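Local coordinates for vacuolar aminopeptidase 1 (PDB 5JGF), which removes N-terminal amino acids, preferably neutral or hydrophobic ones, from peptides in the yeast vacuole as a zinc-dependent homododecamer, and is the major cargo of the cytoplasm-to-vacuole targeting pathway, at residues 220-225 with 231-236; 151-156 with 236-241; 136-141 with 224-229. All coordinates share one frame; numbering follows the deposited sequence.

Contact 1: residues 220-225 with 231-236; sequences RYVAKL and SELIQM
Leu233 reaches from the start of strand 233-242 to helix 216-226, where its CD1 methyl settles against two successive residues of the helix. The apolar packing is simple: CD1 lies 4.1 Å from Val222 CG2 and equally far, 4.1 Å, from Ala223 CB. With CG anti to the carbonyl carbon (chi1 -59°) and the chain extended beyond it, the leucine sends one branch straight out from the strand. A flexible, forked residue suits this span, while the short side chain of Ala223 lets the leucine methyl come near the helix backbone. Met236 follows more loosely, its SD 4.6 Å from Val222 CG2. Leu138 of strand 132-140 touches Val222, Leu233 and Met236 and so shares this apolar layer.

The side-chain hydrogen bond among these residues lies within segment 231-236: Met236 N donates to the side-chain OE1 of its neighbour Gln235 over 3.0 Å, a moderately bent bond whose donor is tilted 28° from the amide plane. The amide of Gln235 thus occupies a backbone N-H, while its NE2 is bound by Glu390 of a second subunit.

Ile234 and Gln235 both face Leu139 on the adjoining strand, which is a classic beta bulge. The whole is a helix followed, after a short connection, by a strand of the antiparallel sheet on which it packs, with the bulge near the strand's start.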
loop_
_atom_site.group_PDB
_atom_site.type_symbol
_atom_site.label_atom_id
_atom_site.label_comp_id
_atom_site.label_asym_id
_atom_site.label_seq_id
_atom_site.Cartn_x
_atom_site.Cartn_y
_atom_site.Cartn_z
ATOM N N ARG D 220 -4.778 -17.752 -52.025
ATOM C CA ARG D 220 -5.691 -18.181 -53.084
ATOM C C ARG D 220 -6.936 -17.305 -53.112
ATOM O O ARG D 220 -7.432 -16.941 -54.181
ATOM C CB ARG D 220 -6.106 -19.640 -52.875
ATOM C CG ARG D 220 -4.995 -20.648 -53.127
ATOM C CD ARG D 220 -5.395 -22.032 -52.635
ATOM N NE ARG D 220 -4.392 -23.038 -52.966
ATOM C CZ ARG D 220 -4.327 -24.244 -52.411
ATOM N NH1 ARG D 220 -5.211 -24.603 -51.488
ATOM N NH2 ARG D 220 -3.377 -25.092 -52.779
ATOM N N TYR D 221 -7.432 -16.960 -51.928
ATOM C CA TYR D 221 -8.627 -16.138 -51.818
ATOM C C TYR D 221 -8.460 -14.733 -52.401
ATOM O O TYR D 221 -9.282 -14.298 -53.210
ATOM C CB TYR D 221 -9.073 -16.054 -50.352
ATOM C CG TYR D 221 -10.325 -15.231 -50.148
ATOM C CD1 TYR D 221 -10.266 -13.967 -49.562
ATOM C CD2 TYR D 221 -11.564 -15.699 -50.583
ATOM C CE1 TYR D 221 -11.410 -13.186 -49.418
ATOM C CE2 TYR D 221 -12.713 -14.926 -50.446
ATOM C CZ TYR D 221 -12.628 -13.671 -49.865
ATOM O OH TYR D 221 -13.758 -12.897 -49.759
ATOM N N VAL D 222 -7.407 -14.022 -52.009
ATOM C CA VAL D 222 -7.205 -12.671 -52.527
ATOM C C VAL D 222 -6.803 -12.672 -54.001
ATOM O O VAL D 222 -7.072 -11.714 -54.720
ATOM C CB VAL D 222 -6.154 -11.887 -51.702
ATOM C CG1 VAL D 222 -6.636 -11.741 -50.261
ATOM C CG2 VAL D 222 -4.815 -12.584 -51.750
ATOM N N ALA D 223 -6.164 -13.749 -54.449
ATOM C CA ALA D 223 -5.767 -13.858 -55.849
ATOM C C ALA D 223 -7.048 -13.995 -56.665
ATOM O O ALA D 223 -7.197 -13.380 -57.721
ATOM C CB ALA D 223 -4.877 -15.078 -56.054
ATOM N N LYS D 224 -7.976 -14.798 -56.158
ATOM C CA LYS D 224 -9.259 -15.006 -56.822
ATOM C C LYS D 224 -10.040 -13.693 -56.902
ATOM O O LYS D 224 -10.616 -13.367 -57.940
ATOM C CB LYS D 224 -10.082 -16.050 -56.061
ATOM C CG LYS D 224 -11.469 -16.284 -56.642
ATOM C CD LYS D 224 -12.285 -17.238 -55.774
ATOM C CE LYS D 224 -13.700 -17.376 -56.314
ATOM N NZ LYS D 224 -14.558 -18.264 -55.475
ATOM N N LEU D 225 -10.058 -12.941 -55.804
ATOM C CA LEU D 225 -10.765 -11.664 -55.774
ATOM C C LEU D 225 -10.206 -10.688 -56.809
ATOM O O LEU D 225 -10.959 -9.967 -57.465
ATOM C CB LEU D 225 -10.668 -11.022 -54.387
ATOM C CG LEU D 225 -11.397 -11.687 -53.216
ATOM C CD1 LEU D 225 -11.152 -10.882 -51.947
ATOM C CD2 LEU D 225 -12.886 -11.765 -53.511
ATOM N N SER D 231 0.958 -17.296 -57.927
ATOM C CA SER D 231 2.362 -17.113 -58.291
ATOM C C SER D 231 2.676 -15.669 -58.671
ATOM O O SER D 231 3.822 -15.227 -58.576
ATOM C CB SER D 231 2.727 -18.027 -59.464
ATOM O OG SER D 231 1.974 -17.692 -60.620
ATOM N N GLU D 232 1.653 -14.935 -59.092
ATOM C CA GLU D 232 1.833 -13.551 -59.507
ATOM C C GLU D 232 1.820 -12.537 -58.363
ATOM O O GLU D 232 2.202 -11.383 -58.554
ATOM C CB GLU D 232 0.769 -13.194 -60.549
ATOM C CG GLU D 232 0.751 -14.169 -61.723
ATOM C CD GLU D 232 -0.311 -13.844 -62.756
ATOM O OE1 GLU D 232 -1.496 -13.722 -62.381
ATOM O OE2 GLU D 232 0.040 -13.723 -63.949
ATOM N N LEU D 233 1.391 -12.962 -57.180
ATOM C CA LEU D 233 1.350 -12.063 -56.026
ATOM C C LEU D 233 2.757 -11.787 -55.497
ATOM O O LEU D 233 3.514 -12.720 -55.224
ATOM C CB LEU D 233 0.501 -12.671 -54.909
ATOM C CG LEU D 233 -0.966 -12.995 -55.211
ATOM C CD1 LEU D 233 -1.589 -13.656 -53.988
ATOM C CD2 LEU D 233 -1.726 -11.727 -55.580
ATOM N N ILE D 234 3.103 -10.507 -55.352
ATOM C CA ILE D 234 4.423 -10.115 -54.848
ATOM C C ILE D 234 4.396 -9.455 -53.469
ATOM O O ILE D 234 5.325 -9.629 -52.682
ATOM C CB ILE D 234 5.143 -9.165 -55.838
ATOM C CG1 ILE D 234 5.917 -9.992 -56.860
ATOM C CG2 ILE D 234 6.098 -8.238 -55.108
ATOM C CD1 ILE D 234 5.272 -10.022 -58.198
ATOM N N GLN D 235 3.348 -8.686 -53.190
ATOM C CA GLN D 235 3.196 -8.014 -51.898
ATOM C C GLN D 235 1.759 -7.553 -51.703
ATOM O O GLN D 235 0.963 -7.553 -52.641
ATOM C CB GLN D 235 4.124 -6.796 -51.791
ATOM C CG GLN D 235 5.399 -7.034 -50.983
ATOM C CD GLN D 235 5.123 -7.671 -49.629
ATOM O OE1 GLN D 235 4.053 -7.482 -49.047
ATOM N NE2 GLN D 235 6.092 -8.423 -49.118
ATOM N N MET D 236 1.426 -7.168 -50.476
ATOM C CA MET D 236 0.081 -6.696 -50.187
ATOM C C MET D 236 0.007 -5.859 -48.922
ATOM O O MET D 236 0.827 -5.997 -48.016
ATOM C CB MET D 236 -0.893 -7.875 -50.097
ATOM C CG MET D 236 -0.400 -9.041 -49.277
ATOM S SD MET D 236 -1.551 -10.442 -49.333
ATOM C CE MET D 236 -1.722 -10.738 -47.591
#

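Contact 2: residues 151-156 with 236-241; sequences ALVDST and MDLDLF
Phe241 meets Asp154 and Thr156 from the next strand but one: 149-154 and 233-242 run roughly parallel and flank strand 132-140 in the six-stranded antiparallel sheet. From CB, the bond to CG is placed between the backbone N and the carbonyl carbon (chi1 47°), and this sends the ring across the middle strand toward segment 151-156. The near part of the side chain makes no close approach to that segment; the far edge does the touching. CE1 lies 3.5 Å from Thr156 OG1, and CZ, at the tip, comes to 3.4 Å from Asp154 OD2. Both oxygens sit near the ring plane, where the slightly positive C-H edge of a phenylalanine is an electrostatically fitting neighbour for them. Pro23 packs on both Asp154 and Phe241.

On the other face, toward helix 216-226, Val153 CG2 touches Leu238 CD2 at 4.0 Å, two branched residues meeting by methyls.

Asp154 suits its place because it closes an Asx turn. Its OD2 accepts twice: Thr156 OG1 donates over 2.7 Å on the syn side, near the carboxylate plane, whereas Thr156 N, 3.0 Å from OD2, arrives from above that plane, 59° out of it.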
loop_
_atom_site.group_PDB
_atom_site.type_symbol
_atom_site.label_atom_id
_atom_site.label_comp_id
_atom_site.label_asym_id
_atom_site.label_seq_id
_atom_site.Cartn_x
_atom_site.Cartn_y
_atom_site.Cartn_z
ATOM N N ALA D 151 -3.817 -3.968 -57.620
ATOM C CA ALA D 151 -5.216 -4.348 -57.669
ATOM C C ALA D 151 -5.787 -4.171 -56.274
ATOM O O ALA D 151 -5.086 -4.365 -55.281
ATOM C CB ALA D 151 -5.356 -5.798 -58.112
ATOM N N LEU D 152 -7.053 -3.783 -56.206
ATOM C CA LEU D 152 -7.723 -3.604 -54.926
ATOM C C LEU D 152 -8.707 -4.746 -54.743
ATOM O O LEU D 152 -9.405 -5.130 -55.686
ATOM C CB LEU D 152 -8.463 -2.266 -54.901
ATOM C CG LEU D 152 -7.806 -1.100 -54.153
ATOM C CD1 LEU D 152 -6.298 -1.069 -54.373
ATOM C CD2 LEU D 152 -8.458 0.186 -54.612
ATOM N N VAL D 153 -8.752 -5.299 -53.535
ATOM C CA VAL D 153 -9.665 -6.395 -53.232
ATOM C C VAL D 153 -10.509 -6.050 -52.009
ATOM O O VAL D 153 -10.141 -5.182 -51.217
ATOM C CB VAL D 153 -8.897 -7.712 -52.995
ATOM C CG1 VAL D 153 -8.213 -8.146 -54.288
ATOM C CG2 VAL D 153 -7.863 -7.527 -51.888
ATOM N N ASP D 154 -11.639 -6.732 -51.863
ATOM C CA ASP D 154 -12.558 -6.472 -50.761
ATOM C C ASP D 154 -13.467 -7.688 -50.598
ATOM O O ASP D 154 -14.185 -8.056 -51.527
ATOM C CB ASP D 154 -13.379 -5.227 -51.100
ATOM C CG ASP D 154 -14.417 -4.897 -50.052
ATOM O OD1 ASP D 154 -15.255 -4.007 -50.321
ATOM O OD2 ASP D 154 -14.399 -5.512 -48.967
ATOM N N SER D 155 -13.442 -8.308 -49.422
ATOM C CA SER D 155 -14.256 -9.499 -49.177
ATOM C C SER D 155 -15.728 -9.207 -48.913
ATOM O O SER D 155 -16.563 -10.107 -48.997
ATOM C CB SER D 155 -13.688 -10.301 -47.998
ATOM O OG SER D 155 -13.926 -9.639 -46.766
ATOM N N THR D 156 -16.044 -7.957 -48.582
ATOM C CA THR D 156 -17.422 -7.564 -48.291
ATOM C C THR D 156 -18.381 -8.186 -49.306
ATOM O O THR D 156 -18.132 -8.137 -50.508
ATOM C CB THR D 156 -17.572 -6.032 -48.339
ATOM O OG1 THR D 156 -16.601 -5.434 -47.468
ATOM C CG2 THR D 156 -18.969 -5.613 -47.898
ATOM N N MET D 236 1.426 -7.168 -50.476
ATOM C CA MET D 236 0.081 -6.696 -50.187
ATOM C C MET D 236 0.007 -5.859 -48.922
ATOM O O MET D 236 0.827 -5.997 -48.016
ATOM C CB MET D 236 -0.893 -7.875 -50.097
ATOM C CG MET D 236 -0.400 -9.041 -49.277
ATOM S SD MET D 236 -1.551 -10.442 -49.333
ATOM C CE MET D 236 -1.722 -10.738 -47.591
ATOM N N ASP D 237 -0.978 -4.970 -48.895
ATOM C CA ASP D 237 -1.231 -4.073 -47.773
ATOM C C ASP D 237 -2.731 -4.210 -47.548
ATOM O O ASP D 237 -3.527 -3.511 -48.173
ATOM C CB ASP D 237 -0.872 -2.634 -48.163
ATOM C CG ASP D 237 -1.082 -1.642 -47.031
ATOM O OD1 ASP D 237 -1.586 -2.043 -45.961
ATOM O OD2 ASP D 237 -0.749 -0.450 -47.220
ATOM N N LEU D 238 -3.109 -5.131 -46.665
ATOM C CA LEU D 238 -4.517 -5.395 -46.386
ATOM C C LEU D 238 -4.950 -5.003 -44.977
ATOM O O LEU D 238 -4.164 -5.085 -44.032
ATOM C CB LEU D 238 -4.819 -6.883 -46.603
ATOM C CG LEU D 238 -4.399 -7.482 -47.952
ATOM C CD1 LEU D 238 -4.794 -8.958 -48.009
ATOM C CD2 LEU D 238 -5.059 -6.707 -49.085
ATOM N N ASP D 239 -6.209 -4.581 -44.863
ATOM C CA ASP D 239 -6.821 -4.183 -43.596
ATOM C C ASP D 239 -7.887 -5.203 -43.234
ATOM O O ASP D 239 -8.347 -5.972 -44.080
ATOM C CB ASP D 239 -7.620 -2.876 -43.709
ATOM C CG ASP D 239 -6.788 -1.667 -44.035
ATOM O OD1 ASP D 239 -7.408 -0.588 -44.131
ATOM O OD2 ASP D 239 -5.559 -1.768 -44.190
ATOM N N LEU D 240 -8.284 -5.171 -41.967
ATOM C CA LEU D 240 -9.396 -5.967 -41.473
ATOM C C LEU D 240 -10.306 -4.833 -41.023
ATOM O O LEU D 240 -9.849 -3.894 -40.366
ATOM C CB LEU D 240 -9.009 -6.839 -40.280
ATOM C CG LEU D 240 -8.221 -8.108 -40.590
ATOM C CD1 LEU D 240 -8.203 -8.974 -39.332
ATOM C CD2 LEU D 240 -8.876 -8.877 -41.745
ATOM N N PHE D 241 -11.581 -4.899 -41.387
ATOM C CA PHE D 241 -12.516 -3.835 -41.042
ATOM C C PHE D 241 -13.920 -4.377 -40.818
ATOM O O PHE D 241 -14.241 -5.481 -41.252
ATOM C CB PHE D 241 -12.541 -2.822 -42.186
ATOM C CG PHE D 241 -12.673 -3.463 -43.538
ATOM C CD1 PHE D 241 -13.907 -3.930 -43.985
ATOM C CD2 PHE D 241 -11.551 -3.660 -44.337
ATOM C CE1 PHE D 241 -14.022 -4.591 -45.214
ATOM C CE2 PHE D 241 -11.652 -4.319 -45.566
ATOM C CZ PHE D 241 -12.890 -4.786 -46.005
#

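Contact 3: residues 136-141 with 224-229; sequences GRLLYK and KLAGVE
A CH-pi contact between Val228 and Tyr140, with a methyl contact between Ala226 and Leu138 beside it, joins the end of helix 216-226 to strand 132-140 in the antiparallel sheet. The contact is wholly apolar. Val228 CG1 stands over one face of the Tyr140 ring, 3.9 Å from its centroid and 14° off the ring normal. It is nearest the CD2-CE2 side, with CG1 3.8 Å from Tyr140 CE2. With its CG between the backbone N and the carbonyl carbon (chi1 67°), the tyrosine offers a face, not an edge, to the methyl, and the broad aromatic surface suits a compact beta-branched partner. At Leu138 the side chain points to the helix, and its CD1 meets Ala226 CB at 3.8 Å; the leucine supplies the length and the alanine keeps the helix close.

What brings Val228 here is the way the helix stops. Gly227 is the C-prime residue of a Schellman motif, in which Val228 N pairs with Ala223 O and Gly227 N makes a weak 3.2 Å bond to Lys224 O. Its positive phi (82°) is easily adopted by glycine, and the chain turns so that Val228 faces the sheet, where it also packs on Leu233.

With an alanine in place of Tyr140 the ring face under Val228 CG1 is gone, which would probably open a gap beneath the end of the helix and leave that valine less firmly placed. The same ring also touches Lys149 and Ala151 of the neighbouring strand 149-154, while Ala226 packs on Val153 of that strand.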
loop_
_atom_site.group_PDB
_atom_site.type_symbol
_atom_site.label_atom_id
_atom_site.label_comp_id
_atom_site.label_asym_id
_atom_site.label_seq_id
_atom_site.Cartn_x
_atom_site.Cartn_y
_atom_site.Cartn_z
ATOM N N GLY D 136 -7.914 -4.357 -49.431
ATOM C CA GLY D 136 -6.761 -3.494 -49.557
ATOM C C GLY D 136 -6.082 -3.610 -50.901
ATOM O O GLY D 136 -6.689 -4.031 -51.890
ATOM N N ARG D 137 -4.804 -3.253 -50.922
ATOM C CA ARG D 137 -4.013 -3.264 -52.143
ATOM C C ARG D 137 -3.125 -4.489 -52.317
ATOM O O ARG D 137 -2.432 -4.910 -51.389
ATOM C CB ARG D 137 -3.149 -2.003 -52.179
ATOM C CG ARG D 137 -2.342 -1.813 -53.449
ATOM C CD ARG D 137 -1.471 -0.572 -53.342
ATOM N NE ARG D 137 -0.988 -0.138 -54.646
ATOM C CZ ARG D 137 -0.208 0.919 -54.844
ATOM N NH1 ARG D 137 0.177 1.235 -56.073
ATOM N NH2 ARG D 137 0.191 1.656 -53.818
ATOM N N LEU D 138 -3.161 -5.061 -53.514
ATOM C CA LEU D 138 -2.324 -6.209 -53.841
ATOM C C LEU D 138 -1.379 -5.767 -54.945
ATOM O O LEU D 138 -1.793 -5.075 -55.873
ATOM C CB LEU D 138 -3.152 -7.379 -54.378
ATOM C CG LEU D 138 -4.179 -8.086 -53.498
ATOM C CD1 LEU D 138 -4.721 -9.290 -54.265
ATOM C CD2 LEU D 138 -3.542 -8.538 -52.188
ATOM N N LEU D 139 -0.112 -6.144 -54.832
ATOM C CA LEU D 139 0.857 -5.821 -55.874
ATOM C C LEU D 139 1.151 -7.152 -56.546
ATOM O O LEU D 139 1.427 -8.145 -55.871
ATOM C CB LEU D 139 2.141 -5.233 -55.280
ATOM C CG LEU D 139 2.045 -3.851 -54.628
ATOM C CD1 LEU D 139 3.435 -3.399 -54.193
ATOM C CD2 LEU D 139 1.449 -2.852 -55.613
ATOM N N TYR D 140 1.068 -7.189 -57.870
ATOM C CA TYR D 140 1.327 -8.430 -58.582
ATOM C C TYR D 140 2.111 -8.217 -59.867
ATOM O O TYR D 140 2.264 -7.093 -60.346
ATOM C CB TYR D 140 0.010 -9.149 -58.899
ATOM C CG TYR D 140 -0.879 -8.427 -59.889
ATOM C CD1 TYR D 140 -1.710 -7.383 -59.484
ATOM C CD2 TYR D 140 -0.882 -8.787 -61.237
ATOM C CE1 TYR D 140 -2.527 -6.715 -60.399
ATOM C CE2 TYR D 140 -1.690 -8.126 -62.159
ATOM C CZ TYR D 140 -2.511 -7.094 -61.735
ATOM O OH TYR D 140 -3.313 -6.446 -62.646
ATOM N N LYS D 141 2.608 -9.318 -60.417
ATOM C CA LYS D 141 3.384 -9.289 -61.646
ATOM C C LYS D 141 2.906 -10.446 -62.512
ATOM O O LYS D 141 3.125 -11.608 -62.177
ATOM C CB LYS D 141 4.872 -9.436 -61.315
ATOM C CG LYS D 141 5.809 -9.455 -62.508
ATOM C CD LYS D 141 7.244 -9.187 -62.071
ATOM C CE LYS D 141 7.735 -10.211 -61.059
ATOM N NZ LYS D 141 9.112 -9.896 -60.581
ATOM N N LYS D 224 -7.976 -14.798 -56.158
ATOM C CA LYS D 224 -9.259 -15.006 -56.822
ATOM C C LYS D 224 -10.040 -13.693 -56.902
ATOM O O LYS D 224 -10.616 -13.367 -57.940
ATOM C CB LYS D 224 -10.082 -16.050 -56.061
ATOM C CG LYS D 224 -11.469 -16.284 -56.642
ATOM C CD LYS D 224 -12.285 -17.238 -55.774
ATOM C CE LYS D 224 -13.700 -17.376 -56.314
ATOM N NZ LYS D 224 -14.558 -18.264 -55.475
ATOM N N LEU D 225 -10.058 -12.941 -55.804
ATOM C CA LEU D 225 -10.765 -11.664 -55.774
ATOM C C LEU D 225 -10.206 -10.688 -56.809
ATOM O O LEU D 225 -10.959 -9.967 -57.465
ATOM C CB LEU D 225 -10.668 -11.022 -54.387
ATOM C CG LEU D 225 -11.397 -11.687 -53.216
ATOM C CD1 LEU D 225 -11.152 -10.882 -51.947
ATOM C CD2 LEU D 225 -12.886 -11.765 -53.511
ATOM N N ALA D 226 -8.885 -10.673 -56.950
ATOM C CA ALA D 226 -8.223 -9.773 -57.888
ATOM C C ALA D 226 -8.213 -10.313 -59.315
ATOM O O ALA D 226 -8.034 -9.555 -60.270
ATOM C CB ALA D 226 -6.795 -9.506 -57.426
ATOM N N GLY D 227 -8.401 -11.620 -59.457
ATOM C CA GLY D 227 -8.399 -12.222 -60.777
ATOM C C GLY D 227 -6.999 -12.495 -61.298
ATOM O O GLY D 227 -6.730 -12.344 -62.490
ATOM N N VAL D 228 -6.099 -12.892 -60.405
ATOM C CA VAL D 228 -4.727 -13.196 -60.795
ATOM C C VAL D 228 -4.323 -14.537 -60.200
ATOM O O VAL D 228 -5.072 -15.128 -59.421
ATOM C CB VAL D 228 -3.740 -12.114 -60.298
ATOM C CG1 VAL D 228 -4.129 -10.757 -60.862
ATOM C CG2 VAL D 228 -3.725 -12.080 -58.775
ATOM N N GLU D 229 -3.141 -15.018 -60.572
ATOM C CA GLU D 229 -2.649 -16.289 -60.057
ATOM C C GLU D 229 -1.837 -16.041 -58.789
ATOM O O GLU D 229 -1.232 -14.981 -58.634
ATOM C CB GLU D 229 -1.764 -16.982 -61.097
ATOM C CG GLU D 229 -2.460 -17.289 -62.414
ATOM C CD GLU D 229 -3.698 -18.142 -62.232
ATOM O OE1 GLU D 229 -3.601 -19.199 -61.574
ATOM O OE2 GLU D 229 -4.767 -17.758 -62.751
#

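How the contacts relate
All three contacts lie in one unit, helix 216-226 packed on three strands that follow the order 149-154, 132-140, 233-242 in the antiparallel sheet. Along the chain come 136-141, 151-156, then the helix with its exit and the returning strand, so contact 1 is nested within the loop closed by contact 2, and the segments of contacts 2 and 3 alternate. The centres of contacts 1 and 3 are about 4 Å apart, with contact 2 about 10 to 11 Å from each. Leu138 and Tyr140 face the helix, whereas Arg137 and Leu139 pack on Val384 and Val383 of a second subunit, placing this strand between helix and dodecamer interface, away from the zinc sites.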